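Long-range contact in tropomodulin TMD-1 (Caenorhabditis elegans, PDB 1PGV), which probably caps the pointed ends of actin filaments and so maintains their length, this chain being the C-terminal domain of the full protein: residues M51-I63 and F75-G89. Numbering follows the deposited sequence. Where two conformers were deposited one is given.
Sequences MKRVSKERIRSLI and FSLANTAISDSEARG
E86 lies against K56, with E86 CG 3.6 Å from K56 CB, and turns its carboxylate back on its own helix start. E86 OE1 takes S83 N nearly along its C-O axis (2.8 Å) and also S83 OG; E86 OE2 takes S85 OG from above the carboxylate plane. CG sits beside the backbone N (chi1 -64°), which sets it on K56 CB, and the bend at chi2 (81°) swings the carboxylate round. Were E86 an alanine, S83 N and the S83 and S85 hydroxyls would probably lose their carboxylate acceptor, and K56 CB its packing partner. A weak hydrogen bond runs from R60 NE to S85 O (3.4 Å), and S85 CB lies at the edge of the R60 guanidinium. K56 NZ ends 3.1 Å from T80 O. K52 reaches N79, whose ND2 is bonded to N50. The domain has a leucine-rich-repeat fold. Helix 56-66 belongs to the beta-alpha-beta unit 45-47, 56-66, 74-76, and packs on strand 74-76 and on the loop and helix 84-87 after it. Inside these polar contacts, I59 CD1 meets I82 CG2 at 3.6 Å. I63 CD1 lies 3.1 Å from E86 O and also touches L77 CD2, while I63 CG2 packs on G89. At the strand, L62 CD2 (3.9 Å from F75 CE1) and I63 CG1 (4.0 Å from F75 CE2) both touch the F75 ring at its edge. L77 CD1 lies over one face of that ring.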
loop_
_atom_site.group_PDB
_atom_site.type_symbol
_atom_site.label_atom_id
_atom_site.label_comp_id
_atom_site.label_asym_id
_atom_site.label_seq_id
_atom_site.Cartn_x
_atom_site.Cartn_y
_atom_site.Cartn_z
ATOM N N MET A 51 -10.258 -12.364 5.062
ATOM C CA MET A 51 -11.667 -12.435 4.691
ATOM C C MET A 51 -11.820 -12.780 3.208
ATOM O O MET A 51 -12.087 -11.912 2.379
ATOM C CB MET A 51 -12.363 -11.106 5.005
ATOM C CG MET A 51 -12.420 -10.787 6.495
ATOM S SD MET A 51 -13.323 -9.272 6.884
ATOM C CE MET A 51 -15.007 -9.887 6.968
ATOM N N LYS A 52 -11.651 -14.059 2.885
ATOM C CA LYS A 52 -11.754 -14.532 1.507
ATOM C C LYS A 52 -13.202 -14.749 1.073
ATOM O O LYS A 52 -13.486 -14.917 -0.114
ATOM C CB LYS A 52 -10.970 -15.836 1.355
ATOM C CG LYS A 52 -9.492 -15.700 1.670
ATOM C CD LYS A 52 -8.778 -17.037 1.608
ATOM C CE LYS A 52 -7.280 -16.859 1.784
ATOM N NZ LYS A 52 -6.539 -18.150 1.740
ATOM N N ARG A 53 -14.109 -14.741 2.045
ATOM C CA ARG A 53 -15.534 -14.942 1.801
ATOM C C ARG A 53 -16.165 -13.768 1.059
ATOM O O ARG A 53 -17.012 -13.954 0.187
ATOM C CB ARG A 53 -16.268 -15.119 3.131
ATOM C CG ARG A 53 -16.138 -13.898 4.035
ATOM C CD ARG A 53 -17.369 -13.682 4.897
ATOM N NE ARG A 53 -17.343 -12.362 5.529
ATOM C CZ ARG A 53 -18.310 -11.879 6.303
ATOM N NH1 ARG A 53 -19.391 -12.607 6.550
ATOM N NH2 ARG A 53 -18.197 -10.664 6.826
ATOM N N VAL A 54 -15.756 -12.559 1.425
ATOM C CA VAL A 54 -16.293 -11.349 0.819
ATOM C C VAL A 54 -16.284 -11.401 -0.701
ATOM O O VAL A 54 -15.266 -11.728 -1.317
ATOM C CB VAL A 54 -15.502 -10.105 1.280
ATOM C CG1 VAL A 54 -16.139 -8.843 0.720
ATOM C CG2 VAL A 54 -15.459 -10.055 2.799
ATOM N N SER A 55 -17.425 -11.084 -1.307
ATOM C CA SER A 55 -17.522 -11.086 -2.759
ATOM C C SER A 55 -16.553 -10.035 -3.277
ATOM O O SER A 55 -16.322 -9.016 -2.624
ATOM C CB SER A 55 -18.947 -10.754 -3.208
ATOM O OG SER A 55 -19.300 -9.430 -2.857
ATOM N N LYS A 56 -15.989 -10.281 -4.452
ATOM C CA LYS A 56 -15.029 -9.357 -5.031
ATOM C C LYS A 56 -15.637 -8.011 -5.395
ATOM O O LYS A 56 -14.928 -7.007 -5.478
ATOM C CB LYS A 56 -14.368 -10.000 -6.253
ATOM C CG LYS A 56 -13.803 -11.386 -5.959
ATOM C CD LYS A 56 -12.956 -11.391 -4.685
ATOM C CE LYS A 56 -12.646 -12.811 -4.229
ATOM N NZ LYS A 56 -11.819 -12.850 -2.987
ATOM N N GLU A 57 -16.948 -7.979 -5.611
ATOM C CA GLU A 57 -17.602 -6.723 -5.947
ATOM C C GLU A 57 -17.643 -5.857 -4.693
ATOM O O GLU A 57 -17.566 -4.631 -4.768
ATOM C CB GLU A 57 -19.021 -6.970 -6.460
ATOM C CG GLU A 57 -19.666 -5.739 -7.079
ATOM C CD GLU A 57 -21.037 -6.030 -7.659
ATOM O OE1 GLU A 57 -21.161 -7.008 -8.431
ATOM O OE2 GLU A 57 -21.989 -5.280 -7.350
ATOM N N ARG A 58 -17.761 -6.507 -3.539
ATOM C CA ARG A 58 -17.793 -5.800 -2.261
ATOM C C ARG A 58 -16.402 -5.256 -1.940
ATOM O O ARG A 58 -16.257 -4.137 -1.441
ATOM C CB ARG A 58 -18.253 -6.739 -1.142
ATOM C CG ARG A 58 -19.736 -7.086 -1.170
ATOM C CD ARG A 58 -20.608 -5.889 -0.807
ATOM N NE ARG A 58 -20.589 -4.851 -1.832
ATOM C CZ ARG A 58 -21.242 -3.697 -1.738
ATOM N NH1 ARG A 58 -21.966 -3.429 -0.659
ATOM N NH2 ARG A 58 -21.178 -2.812 -2.725
ATOM N N ILE A 59 -15.378 -6.053 -2.221
ATOM C CA ILE A 59 -14.010 -5.623 -1.975
ATOM C C ILE A 59 -13.727 -4.432 -2.885
ATOM O O ILE A 59 -13.100 -3.456 -2.470
ATOM C CB ILE A 59 -13.004 -6.759 -2.253
ATOM C CG1 ILE A 59 -13.166 -7.850 -1.192
ATOM C CG2 ILE A 59 -11.578 -6.213 -2.260
ATOM C CD1 ILE A 59 -12.232 -9.025 -1.351
ATOM N N ARG A 60 -14.203 -4.507 -4.125
ATOM C CA ARG A 60 -14.008 -3.409 -5.063
ATOM C C ARG A 60 -14.734 -2.164 -4.565
ATOM O O ARG A 60 -14.215 -1.056 -4.667
ATOM C CB ARG A 60 -14.538 -3.773 -6.452
ATOM C CG ARG A 60 -13.647 -4.696 -7.267
ATOM C CD ARG A 60 -14.270 -4.938 -8.642
ATOM N NE ARG A 60 -13.369 -5.629 -9.562
ATOM C CZ ARG A 60 -13.682 -5.938 -10.818
ATOM N NH1 ARG A 60 -14.875 -5.619 -11.304
ATOM N NH2 ARG A 60 -12.803 -6.559 -11.594
ATOM N N SER A 61 -15.938 -2.346 -4.028
ATOM C CA SER A 61 -16.711 -1.217 -3.523
ATOM C C SER A 61 -16.068 -0.627 -2.267
ATOM O O SER A 61 -16.141 0.580 -2.029
ATOM C CB SER A 61 -18.155 -1.645 -3.234
ATOM O OG SER A 61 -18.196 -2.750 -2.348
ATOM N N LEU A 62 -15.435 -1.484 -1.471
ATOM C CA LEU A 62 -14.762 -1.046 -0.250
ATOM C C LEU A 62 -13.582 -0.148 -0.620
ATOM O O LEU A 62 -13.419 0.943 -0.073
ATOM C CB LEU A 62 -14.260 -2.256 0.540
ATOM C CG LEU A 62 -13.459 -1.954 1.812
ATOM C CD1 LEU A 62 -14.349 -1.237 2.831
ATOM C CD2 LEU A 62 -12.920 -3.250 2.391
ATOM N N ILE A 63 -12.758 -0.620 -1.553
ATOM C CA ILE A 63 -11.602 0.144 -2.009
ATOM C C ILE A 63 -12.054 1.488 -2.561
ATOM O O ILE A 63 -11.478 2.527 -2.249
ATOM C CB ILE A 63 -10.828 -0.617 -3.113
ATOM C CG1 ILE A 63 -10.156 -1.850 -2.508
ATOM C CG2 ILE A 63 -9.806 0.302 -3.764
ATOM C CD1 ILE A 63 -9.579 -2.817 -3.527
ATOM N N PHE A 75 -5.145 0.441 6.016
ATOM C CA PHE A 75 -6.030 -0.371 5.195
ATOM C C PHE A 75 -5.300 -1.677 4.923
ATOM O O PHE A 75 -4.261 -1.693 4.264
ATOM C CB PHE A 75 -6.354 0.370 3.893
ATOM C CG PHE A 75 -7.434 -0.281 3.069
ATOM C CD1 PHE A 75 -8.361 -1.139 3.654
ATOM C CD2 PHE A 75 -7.547 -0.003 1.709
ATOM C CE1 PHE A 75 -9.386 -1.710 2.897
ATOM C CE2 PHE A 75 -8.570 -0.569 0.944
ATOM C CZ PHE A 75 -9.489 -1.422 1.542
ATOM N N SER A 76 -5.828 -2.774 5.461
ATOM C CA SER A 76 -5.187 -4.070 5.290
ATOM C C SER A 76 -6.121 -5.085 4.643
ATOM O O SER A 76 -7.251 -5.286 5.095
ATOM C CB SER A 76 -4.710 -4.597 6.646
ATOM O OG SER A 76 -3.850 -5.711 6.488
ATOM N N LEU A 77 -5.634 -5.713 3.575
ATOM C CA LEU A 77 -6.398 -6.717 2.840
ATOM C C LEU A 77 -5.512 -7.931 2.608
ATOM O O LEU A 77 -5.554 -8.546 1.540
ATOM C CB LEU A 77 -6.844 -6.181 1.477
ATOM C CG LEU A 77 -7.415 -4.772 1.342
ATOM C CD1 LEU A 77 -6.286 -3.751 1.435
ATOM C CD2 LEU A 77 -8.123 -4.646 -0.007
ATOM N N ALA A 78 -4.699 -8.267 3.602
ATOM C CA ALA A 78 -3.802 -9.406 3.491
ATOM C C ALA A 78 -4.579 -10.713 3.442
ATOM O O ALA A 78 -5.594 -10.873 4.117
ATOM C CB ALA A 78 -2.829 -9.429 4.667
ATOM N N ASN A 79 -4.096 -11.642 2.628
ATOM C CA ASN A 79 -4.722 -12.948 2.504
ATOM C C ASN A 79 -6.237 -12.886 2.310
ATOM O O ASN A 79 -6.997 -13.463 3.089
ATOM C CB ASN A 79 -4.383 -13.788 3.735
ATOM C CG ASN A 79 -4.776 -15.239 3.580
ATOM O OD1 ASN A 79 -4.483 -15.867 2.560
ATOM N ND2 ASN A 79 -5.429 -15.787 4.601
ATOM N N THR A 80 -6.671 -12.172 1.275
ATOM C CA THR A 80 -8.090 -12.059 0.957
ATOM C C THR A 80 -8.325 -12.645 -0.434
ATOM O O THR A 80 -9.393 -12.474 -1.018
ATOM C CB THR A 80 -8.565 -10.595 0.956
ATOM O OG1 THR A 80 -7.703 -9.813 0.123
ATOM C CG2 THR A 80 -8.556 -10.031 2.374
ATOM N N ALA A 81 -7.307 -13.323 -0.953
ATOM C CA ALA A 81 -7.369 -13.955 -2.266
ATOM C C ALA A 81 -7.758 -12.989 -3.382
ATOM O O ALA A 81 -8.462 -13.368 -4.314
ATOM C CB ALA A 81 -8.346 -15.135 -2.231
ATOM N N ILE A 82 -7.305 -11.741 -3.293
ATOM C CA ILE A 82 -7.625 -10.769 -4.331
ATOM C C ILE A 82 -6.580 -10.814 -5.440
ATOM O O ILE A 82 -5.438 -11.207 -5.212
ATOM C CB ILE A 82 -7.699 -9.333 -3.771
ATOM C CG1 ILE A 82 -6.409 -8.994 -3.020
ATOM C CG2 ILE A 82 -8.916 -9.196 -2.864
ATOM C CD1 ILE A 82 -6.329 -7.546 -2.576
ATOM N N SER A 83 -6.991 -10.431 -6.643
ATOM C CA SER A 83 -6.096 -10.419 -7.798
ATOM C C SER A 83 -6.059 -9.010 -8.375
ATOM O O SER A 83 -6.700 -8.104 -7.849
ATOM C CB SER A 83 -6.589 -11.404 -8.864
ATOM O OG SER A 83 -7.778 -10.933 -9.468
ATOM N N ASP A 84 -5.315 -8.822 -9.459
ATOM C CA ASP A 84 -5.207 -7.504 -10.070
ATOM C C ASP A 84 -6.541 -6.819 -10.347
ATOM O O ASP A 84 -6.663 -5.607 -10.175
ATOM C CB ASP A 84 -4.409 -7.585 -11.371
ATOM C CG ASP A 84 -2.919 -7.703 -11.136
ATOM O OD1 ASP A 84 -2.511 -7.962 -9.980
ATOM O OD2 ASP A 84 -2.156 -7.537 -12.111
ATOM N N SER A 85 -7.538 -7.585 -10.775
ATOM C CA SER A 85 -8.837 -7.001 -11.081
ATOM C C SER A 85 -9.466 -6.288 -9.882
ATOM O O SER A 85 -10.042 -5.211 -10.033
ATOM C CB SER A 85 -9.784 -8.075 -11.632
ATOM O OG SER A 85 -9.782 -9.235 -10.821
ATOM N N GLU A 86 -9.340 -6.869 -8.693
ATOM C CA GLU A 86 -9.907 -6.249 -7.497
ATOM C C GLU A 86 -9.001 -5.179 -6.893
ATOM O O GLU A 86 -9.485 -4.206 -6.317
ATOM C CB GLU A 86 -10.200 -7.299 -6.416
ATOM C CG GLU A 86 -11.259 -8.327 -6.774
ATOM C CD GLU A 86 -10.714 -9.451 -7.631
ATOM O OE1 GLU A 86 -9.727 -10.093 -7.210
ATOM O OE2 GLU A 86 -11.277 -9.695 -8.718
ATOM N N ALA A 87 -7.691 -5.358 -7.025
ATOM C CA ALA A 87 -6.731 -4.420 -6.454
ATOM C C ALA A 87 -6.395 -3.194 -7.301
ATOM O O ALA A 87 -5.767 -2.252 -6.810
ATOM C CB ALA A 87 -5.449 -5.161 -6.089
ATOM N N ARG A 88 -6.813 -3.189 -8.563
ATOM C CA ARG A 88 -6.525 -2.060 -9.442
ATOM C C ARG A 88 -7.033 -0.740 -8.863
ATOM O O ARG A 88 -6.410 0.306 -9.045
ATOM C CB ARG A 88 -7.157 -2.288 -10.818
ATOM C CG ARG A 88 -6.191 -2.124 -11.981
ATOM C CD ARG A 88 -6.074 -3.416 -12.782
ATOM N NE ARG A 88 -7.366 -3.841 -13.316
ATOM C CZ ARG A 88 -7.579 -5.001 -13.932
ATOM N NH1 ARG A 88 -6.583 -5.861 -14.096
ATOM N NH2 ARG A 88 -8.793 -5.303 -14.377
ATOM N N GLY A 89 -8.167 -0.796 -8.168
ATOM C CA GLY A 89 -8.745 0.402 -7.583
ATOM C C GLY A 89 -7.859 1.057 -6.538
ATOM O O GLY A 89 -8.048 2.231 -6.198
#